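Local atomic coordinates of periplasmic binding protein (Veillonella parvula, PDB entry 4N01), a protein that probably binds a small ligand in the periplasm as the solute-binding component of a transport system. Residues A[74-86]-A[171-185]. Residues are numbered along the deposited sequence; the frame is centred on the assembly and turned at random.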
ATOM      1  N   THR A  74      -3.363  -8.632   4.267  1.00 16.16           N
ATOM      2  CA  THR A  74      -2.786  -9.960   4.514  1.00 18.94           C
ATOM      3  C   THR A  74      -1.357  -9.842   5.038  1.00 16.05           C
ATOM      4  O   THR A  74      -0.986 -10.504   6.015  1.00 16.11           O
ATOM      5  CB  THR A  74      -2.794 -10.836   3.250  1.00 18.84           C
ATOM      6  OG1 THR A  74      -4.139 -11.223   2.952  1.00 18.82           O
ATOM      7  CG2 THR A  74      -1.940 -12.099   3.444  1.00 17.14           C
ATOM      8  N   GLU A  75      -0.561  -8.983   4.403  1.00 15.87           N
ATOM      9  CA  GLU A  75       0.816  -8.789   4.845  1.00 17.20           C
ATOM     10  C   GLU A  75       0.888  -8.142   6.225  1.00 15.54           C
ATOM     11  O   GLU A  75       1.706  -8.549   7.050  1.00 15.63           O
ATOM     12  CB  GLU A  75       1.655  -8.055   3.773  1.00 15.70           C
ATOM     13  CG  GLU A  75       1.748  -8.908   2.495  1.00 17.07           C
ATOM     14  CD  GLU A  75       2.646  -8.346   1.396  1.00 23.11           C
ATOM     15  OE1 GLU A  75       3.053  -7.158   1.463  1.00 22.30           O
ATOM     16  OE2 GLU A  75       2.949  -9.113   0.443  1.00 18.25           O
HETATM   17  N   MSE A  76       0.006  -7.178   6.485  1.00 16.33           N
HETATM   18  CA  MSE A  76      -0.049  -6.538   7.796  1.00 15.38           C
HETATM   19  C   MSE A  76      -0.309  -7.571   8.872  1.00 18.87           C
HETATM   20  O   MSE A  76       0.361  -7.589   9.903  1.00 17.12           O
HETATM   21  CB  MSE A  76      -1.126  -5.453   7.829  1.00 15.44           C
HETATM   22  CG  MSE A  76      -0.750  -4.258   6.972  1.00 19.30           C
HETATM   23 SE   MSE A  76      -2.223  -2.999   6.834  0.65 23.81          SE
HETATM   24  CE  MSE A  76      -2.304  -2.450   8.687  1.00 19.62           C
HETATM   25  N   MSE A  77      -1.270  -8.450   8.621  1.00 17.98           N
HETATM   26  CA  MSE A  77      -1.611  -9.466   9.609  1.00 17.58           C
HETATM   27  C   MSE A  77      -0.487 -10.485   9.797  1.00 18.93           C
HETATM   28  O   MSE A  77      -0.182 -10.876  10.925  1.00 17.17           O
HETATM   29  CB  MSE A  77      -2.930 -10.154   9.247  1.00 16.63           C
HETATM   30  CG  MSE A  77      -4.136  -9.228   9.389  1.00 18.38           C
HETATM   31 SE   MSE A  77      -5.793 -10.242   9.335  0.67 28.14          SE
HETATM   32  CE  MSE A  77      -5.574 -11.274  10.971  1.00 22.33           C
ATOM     33  N   LEU A  78       0.143 -10.903   8.706  1.00 16.09           N
ATOM     34  CA  LEU A  78       1.243 -11.871   8.811  1.00 16.90           C
ATOM     35  C   LEU A  78       2.449 -11.270   9.544  1.00 16.45           C
ATOM     36  O   LEU A  78       3.151 -11.963  10.293  1.00 17.73           O
ATOM     37  CB  LEU A  78       1.652 -12.384   7.424  1.00 18.19           C
ATOM     38  CG  LEU A  78       0.595 -13.228   6.691  1.00 24.84           C
ATOM     39  CD1 LEU A  78       1.016 -13.488   5.255  1.00 18.77           C
ATOM     40  CD2 LEU A  78       0.335 -14.556   7.415  1.00 19.72           C
ATOM     41  N   GLN A  79       2.674  -9.977   9.342  1.00 16.11           N
ATOM     42  CA  GLN A  79       3.805  -9.305   9.972  1.00 22.41           C
ATOM     43  C   GLN A  79       3.646  -9.342  11.492  1.00 19.95           C
ATOM     44  O   GLN A  79       4.631  -9.462  12.222  1.00 19.69           O
ATOM     45  CB  GLN A  79       3.910  -7.861   9.465  1.00 20.53           C
ATOM     46  CG  GLN A  79       5.098  -7.070  10.007  1.00 17.18           C
ATOM     47  CD  GLN A  79       6.424  -7.573   9.474  1.00 19.25           C
ATOM     48  OE1 GLN A  79       6.667  -7.556   8.266  1.00 20.39           O
ATOM     49  NE2 GLN A  79       7.290  -8.029  10.375  1.00 20.49           N
ATOM     50  N   LEU A  80       2.399  -9.264  11.957  1.00 17.61           N
ATOM     51  CA  LEU A  80       2.109  -9.290  13.395  1.00 18.67           C
ATOM     52  C   LEU A  80       2.044 -10.722  13.936  1.00 22.21           C
ATOM     53  O   LEU A  80       1.721 -10.938  15.106  1.00 21.54           O
ATOM     54  CB  LEU A  80       0.797  -8.551  13.708  1.00 16.19           C
ATOM     55  CG  LEU A  80       0.812  -7.044  13.427  1.00 22.54           C
ATOM     56  CD1 LEU A  80      -0.486  -6.389  13.878  1.00 24.45           C
ATOM     57  CD2 LEU A  80       1.986  -6.408  14.127  1.00 20.35           C
ATOM     58  N   GLY A  81       2.351 -11.695  13.085  1.00 18.18           N
ATOM     59  CA  GLY A  81       2.395 -13.089  13.491  1.00 18.92           C
ATOM     60  C   GLY A  81       1.034 -13.732  13.682  1.00 21.77           C
ATOM     61  O   GLY A  81       0.873 -14.631  14.506  1.00 20.81           O
ATOM     62  N   LEU A  82       0.052 -13.291  12.898  1.00 20.53           N
ATOM     63  CA  LEU A  82      -1.337 -13.664  13.147  1.00 18.93           C
ATOM     64  C   LEU A  82      -1.889 -14.833  12.327  1.00 21.97           C
ATOM     65  O   LEU A  82      -3.098 -15.018  12.278  1.00 21.61           O
ATOM     66  CB  LEU A  82      -2.244 -12.440  12.969  1.00 16.61           C
ATOM     67  CG  LEU A  82      -1.961 -11.327  13.978  1.00 16.67           C
ATOM     68  CD1 LEU A  82      -2.838 -10.123  13.674  1.00 19.59           C
ATOM     69  CD2 LEU A  82      -2.181 -11.819  15.417  1.00 20.09           C
ATOM     70  N   ASP A  83      -1.032 -15.635  11.698  1.00 19.17           N
ATOM     71  CA  ASP A  83      -1.547 -16.692  10.824  1.00 18.46           C
ATOM     72  C   ASP A  83      -2.467 -17.688  11.543  1.00 21.93           C
ATOM     73  O   ASP A  83      -3.407 -18.203  10.941  1.00 20.71           O
ATOM     74  CB  ASP A  83      -0.421 -17.425  10.067  1.00 27.02           C
ATOM     75  CG  ASP A  83       0.452 -18.271  10.976  1.00 36.06           C
ATOM     76  OD1 ASP A  83       1.554 -17.814  11.332  1.00 40.77           O
ATOM     77  OD2 ASP A  83       0.050 -19.401  11.330  1.00 43.27           O
ATOM     78  N   ASP A  84      -2.221 -17.941  12.824  1.00 25.64           N
ATOM     79  CA  ASP A  84      -3.078 -18.867  13.573  1.00 24.45           C
ATOM     80  C   ASP A  84      -4.503 -18.343  13.769  1.00 27.51           C
ATOM     81  O   ASP A  84      -5.429 -19.125  14.030  1.00 30.01           O
ATOM     82  CB  ASP A  84      -2.471 -19.210  14.936  1.00 32.52           C
ATOM     83  CG  ASP A  84      -3.349 -20.164  15.740  1.00 59.25           C
ATOM     84  OD1 ASP A  84      -3.657 -21.273  15.234  1.00 61.25           O
ATOM     85  OD2 ASP A  84      -3.753 -19.800  16.869  1.00 70.04           O
ATOM     86  N   LYS A  85      -4.682 -17.031  13.638  1.00 18.57           N
ATOM     87  CA  LYS A  85      -5.998 -16.418  13.815  1.00 23.36           C
ATOM     88  C   LYS A  85      -6.725 -16.195  12.486  1.00 23.51           C
ATOM     89  O   LYS A  85      -7.815 -15.609  12.460  1.00 20.63           O
ATOM     90  CB  LYS A  85      -5.855 -15.078  14.544  1.00 21.50           C
ATOM     91  CG  LYS A  85      -5.140 -15.176  15.891  1.00 26.22           C
ATOM     92  CD  LYS A  85      -5.926 -16.046  16.863  1.00 29.76           C
ATOM     93  CE  LYS A  85      -5.172 -16.218  18.177  1.00 39.29           C
ATOM     94  NZ  LYS A  85      -5.663 -15.311  19.252  1.00 47.23           N
HETATM   95  N   MSE A  86      -6.111 -16.639  11.388  1.00 21.22           N
HETATM   96  CA  MSE A  86      -6.615 -16.325  10.048  1.00 18.69           C
HETATM   97  C   MSE A  86      -7.337 -17.495   9.390  1.00 25.60           C
HETATM   98  O   MSE A  86      -6.787 -18.595   9.261  1.00 25.98           O
HETATM   99  CB  MSE A  86      -5.478 -15.798   9.170  1.00 19.11           C
HETATM  100  CG  MSE A  86      -4.887 -14.530   9.757  1.00 22.30           C
HETATM  101 SE   MSE A  86      -3.264 -13.914   8.909  0.62 22.67          SE
HETATM  102  CE  MSE A  86      -4.045 -13.495   7.167  1.00 25.52           C
ATOM    103  N   ASP A 171      -2.263   2.324  12.306  1.00 15.24           N
ATOM    104  CA  ASP A 171      -3.086   1.190  11.861  1.00 21.89           C
ATOM    105  C   ASP A 171      -2.496  -0.133  12.331  1.00 16.03           C
ATOM    106  O   ASP A 171      -3.229  -1.037  12.758  1.00 14.81           O
ATOM    107  CB  ASP A 171      -3.202   1.136  10.336  1.00 18.57           C
ATOM    108  CG  ASP A 171      -4.087   2.231   9.763  1.00 22.76           C
ATOM    109  OD1 ASP A 171      -4.991   2.745  10.474  1.00 21.38           O
ATOM    110  OD2 ASP A 171      -3.880   2.567   8.574  1.00 23.95           O
HETATM  111  N   MSE A 172      -1.176  -0.264  12.238  1.00 13.60           N
HETATM  112  CA  MSE A 172      -0.525  -1.485  12.703  1.00 16.36           C
HETATM  113  C   MSE A 172      -0.726  -1.659  14.204  1.00 16.05           C
HETATM  114  O   MSE A 172      -0.967  -2.765  14.680  1.00 14.41           O
HETATM  115  CB  MSE A 172       0.963  -1.487  12.352  1.00 15.09           C
HETATM  116  CG  MSE A 172       1.230  -1.816  10.876  1.00 13.90           C
HETATM  117 SE   MSE A 172       0.842  -3.706  10.491  0.55 18.94          SE
HETATM  118  CE  MSE A 172       2.557  -4.463  10.978  1.00 20.91           C
ATOM    119  N   ILE A 173      -0.632  -0.556  14.945  0.54 14.39           N
ATOM    120  CA  ILE A 173      -0.851  -0.603  16.388  0.54 14.59           C
ATOM    121  C   ILE A 173      -2.284  -1.022  16.713  0.54 16.30           C
ATOM    122  O   ILE A 173      -2.515  -1.879  17.577  0.54 16.49           O
ATOM    123  CB  ILE A 173      -0.554   0.753  17.053  0.54 17.35           C
ATOM    124  CG1 ILE A 173       0.905   1.151  16.804  0.54 19.93           C
ATOM    125  CG2 ILE A 173      -0.827   0.688  18.547  0.54 18.95           C
ATOM    126  CD1 ILE A 173       1.906   0.264  17.520  0.54 15.95           C
ATOM    127  N   LYS A 174      -3.240  -0.421  16.007  1.00 12.30           N
ATOM    128  CA  LYS A 174      -4.658  -0.738  16.194  1.00 18.81           C
ATOM    129  C   LYS A 174      -4.950  -2.201  15.867  1.00 14.78           C
ATOM    130  O   LYS A 174      -5.675  -2.887  16.598  1.00 14.54           O
ATOM    131  CB  LYS A 174      -5.517   0.162  15.296  1.00 17.25           C
ATOM    132  CG  LYS A 174      -7.013   0.071  15.572  1.00 16.02           C
ATOM    133  CD  LYS A 174      -7.371   0.637  16.951  1.00 21.47           C
ATOM    134  CE  LYS A 174      -8.878   0.753  17.094  1.00 28.08           C
ATOM    135  NZ  LYS A 174      -9.259   1.344  18.400  1.00 27.72           N
ATOM    136  N   LEU A 175      -4.400  -2.672  14.754  1.00 12.85           N
ATOM    137  CA  LEU A 175      -4.563  -4.079  14.372  1.00 16.10           C
ATOM    138  C   LEU A 175      -3.999  -4.966  15.469  1.00 17.20           C
ATOM    139  O   LEU A 175      -4.629  -5.956  15.876  1.00 16.00           O
ATOM    140  CB  LEU A 175      -3.862  -4.360  13.036  1.00 13.84           C
ATOM    141  CG  LEU A 175      -3.930  -5.783  12.467  1.00 17.41           C
ATOM    142  CD1 LEU A 175      -5.364  -6.254  12.281  1.00 13.10           C
ATOM    143  CD2 LEU A 175      -3.191  -5.831  11.136  1.00 16.84           C
ATOM    144  N   GLY A 176      -2.822  -4.589  15.965  1.00 15.25           N
ATOM    145  CA  GLY A 176      -2.211  -5.266  17.097  1.00 17.97           C
ATOM    146  C   GLY A 176      -3.126  -5.296  18.310  1.00 19.55           C
ATOM    147  O   GLY A 176      -3.289  -6.344  18.933  1.00 19.24           O
ATOM    148  N   GLU A 177      -3.725  -4.155  18.654  1.00 19.29           N
ATOM    149  CA  GLU A 177      -4.632  -4.107  19.799  1.00 17.86           C
ATOM    150  C   GLU A 177      -5.834  -5.036  19.597  1.00 15.27           C
ATOM    151  O   GLU A 177      -6.231  -5.755  20.514  1.00 18.71           O
ATOM    152  CB  GLU A 177      -5.091  -2.668  20.056  1.00 19.15           C
ATOM    153  CG  GLU A 177      -3.965  -1.758  20.543  1.00 22.11           C
ATOM    154  CD  GLU A 177      -4.351  -0.286  20.592  1.00 36.40           C
ATOM    155  OE1 GLU A 177      -5.239   0.141  19.814  1.00 32.33           O
ATOM    156  OE2 GLU A 177      -3.752   0.457  21.404  1.00 44.75           O
ATOM    157  N   ILE A 178      -6.413  -5.021  18.398  1.00 14.64           N
ATOM    158  CA  ILE A 178      -7.565  -5.881  18.103  1.00 17.62           C
ATOM    159  C   ILE A 178      -7.225  -7.352  18.340  1.00 18.82           C
ATOM    160  O   ILE A 178      -8.052  -8.133  18.842  1.00 19.76           O
ATOM    161  CB  ILE A 178      -8.058  -5.690  16.634  1.00 18.48           C
ATOM    162  CG1 ILE A 178      -8.641  -4.285  16.434  1.00 19.45           C
ATOM    163  CG2 ILE A 178      -9.120  -6.730  16.279  1.00 16.42           C
ATOM    164  CD1 ILE A 178      -8.898  -3.926  14.955  1.00 16.41           C
ATOM    165  N   PHE A 179      -5.992  -7.730  18.018  1.00 16.09           N
ATOM    166  CA  PHE A 179      -5.605  -9.134  18.099  1.00 16.02           C
ATOM    167  C   PHE A 179      -4.820  -9.491  19.352  1.00 16.82           C
ATOM    168  O   PHE A 179      -4.258 -10.580  19.444  1.00 17.51           O
ATOM    169  CB  PHE A 179      -4.864  -9.552  16.819  1.00 18.30           C
ATOM    170  CG  PHE A 179      -5.795  -9.837  15.673  1.00 18.24           C
ATOM    171  CD1 PHE A 179      -6.260 -11.133  15.454  1.00 16.34           C
ATOM    172  CD2 PHE A 179      -6.259  -8.808  14.860  1.00 14.70           C
ATOM    173  CE1 PHE A 179      -7.145 -11.399  14.418  1.00 19.33           C
ATOM    174  CE2 PHE A 179      -7.147  -9.062  13.829  1.00 18.62           C
ATOM    175  CZ  PHE A 179      -7.590 -10.366  13.607  1.00 18.65           C
ATOM    176  N   GLY A 180      -4.807  -8.587  20.327  1.00 19.08           N
ATOM    177  CA  GLY A 180      -4.136  -8.851  21.590  1.00 19.33           C
ATOM    178  C   GLY A 180      -2.626  -8.989  21.478  1.00 22.51           C
ATOM    179  O   GLY A 180      -2.000  -9.646  22.314  1.00 22.05           O
ATOM    180  N   VAL A 181      -2.036  -8.371  20.456  1.00 20.81           N
ATOM    181  CA  VAL A 181      -0.585  -8.390  20.288  1.00 17.23           C
ATOM    182  C   VAL A 181      -0.005  -6.983  20.115  1.00 18.00           C
ATOM    183  O   VAL A 181       0.876  -6.752  19.279  1.00 18.04           O
ATOM    184  CB  VAL A 181      -0.150  -9.302  19.109  1.00 17.11           C
ATOM    185  CG1 VAL A 181      -0.518 -10.753  19.400  1.00 22.10           C
ATOM    186  CG2 VAL A 181      -0.792  -8.845  17.797  1.00 15.97           C
ATOM    187  N   LYS A 182      -0.504  -6.036  20.904  1.00 19.61           N
ATOM    188  CA  LYS A 182      -0.006  -4.656  20.828  1.00 17.45           C
ATOM    189  C   LYS A 182       1.527  -4.519  20.950  1.00 18.28           C
ATOM    190  O   LYS A 182       2.131  -3.755  20.185  1.00 18.37           O
ATOM    191  CB  LYS A 182      -0.729  -3.740  21.830  1.00 18.72           C
ATOM    192  CG  LYS A 182      -0.419  -2.254  21.647  1.00 22.53           C
ATOM    193  CD  LYS A 182      -1.097  -1.384  22.708  1.00 28.12           C
ATOM    194  CE  LYS A 182      -0.632   0.065  22.598  1.00 33.96           C
ATOM    195  NZ  LYS A 182      -0.885   0.819  23.866  1.00 40.20           N
ATOM    196  N   PRO A 183       2.167  -5.264  21.882  1.00 20.40           N
ATOM    197  CA  PRO A 183       3.630  -5.116  21.974  1.00 20.95           C
ATOM    198  C   PRO A 183       4.369  -5.521  20.700  1.00 20.41           C
ATOM    199  O   PRO A 183       5.368  -4.892  20.335  1.00 18.40           O
ATOM    200  CB  PRO A 183       4.013  -6.057  23.123  1.00 21.28           C
ATOM    201  CG  PRO A 183       2.790  -6.131  23.971  1.00 23.31           C
ATOM    202  CD  PRO A 183       1.631  -6.062  23.007  1.00 23.38           C
ATOM    203  N   LYS A 184       3.887  -6.561  20.033  1.00 20.66           N
ATOM    204  CA  LYS A 184       4.446  -6.977  18.751  1.00 24.37           C
ATOM    205  C   LYS A 184       4.353  -5.847  17.719  1.00 20.07           C
ATOM    206  O   LYS A 184       5.304  -5.591  16.971  1.00 18.99           O
ATOM    207  CB  LYS A 184       3.706  -8.216  18.248  1.00 26.17           C
ATOM    208  CG  LYS A 184       4.185  -8.743  16.913  1.00 30.24           C
ATOM    209  CD  LYS A 184       5.343  -9.699  17.095  1.00 40.10           C
ATOM    210  CE  LYS A 184       5.781 -10.296  15.764  1.00 46.07           C
ATOM    211  NZ  LYS A 184       6.548 -11.559  15.982  1.00 51.89           N
ATOM    212  N   ALA A 185       3.208  -5.175  17.668  1.00 15.35           N
ATOM    213  CA  ALA A 185       3.034  -4.073  16.727  1.00 18.50           C
ATOM    214  C   ALA A 185       3.933  -2.900  17.101  1.00 20.29           C
ATOM    215  O   ALA A 185       4.508  -2.248  16.227  1.00 16.18           O
ATOM    216  CB  ALA A 185       1.574  -3.628  16.673  1.00 20.49           C
TER
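Helices 74-79 and 171-178 cross at -62° with their axes 10.5 Å apart; M76 packs on M172 and L175, and CG of M77 lies against CD2 of L175. L80 buries the most surface of any residue here: CG, anti to the carbonyl carbon (chi1 -65°), carries both methyls in among M172, G176 and A185, CD1 settling 3.6 Å from the backbone N of G176 and CD2 3.6 Å from CA of A185. G176 has no side chain where CB of A185 comes in, consistent with the close approach of helices 165-178 and 182-203. The chain of M172, bent at chi2 and chi3, runs antiparallel to L80, laying SE against CB of M76 (3.7 Å), its CE touching both CD2 of L80 and CG of Q79. Both crossing helices end in Schellman motifs, with G81 and G180 at positive phi, and the contact joins two helices packed against the five-stranded parallel sheet of one lobe of this α/β binding protein. CD1 of L82 sits over one face of the F179 ring, a CH-pi contact 4.0 Å from the centroid, while CE of selenomethionine M77 meets CZ obliquely and CB of K85 nears CE1. F127, outside the two segments, packs edge-to-face with F179. An alanine in place of F179 is likely to leave the L82 and M77 methyls without their aromatic partner and open a gap beside K85. At the outer margin K184 lies alongside the turn, its CG 3.8 Å from O of L80.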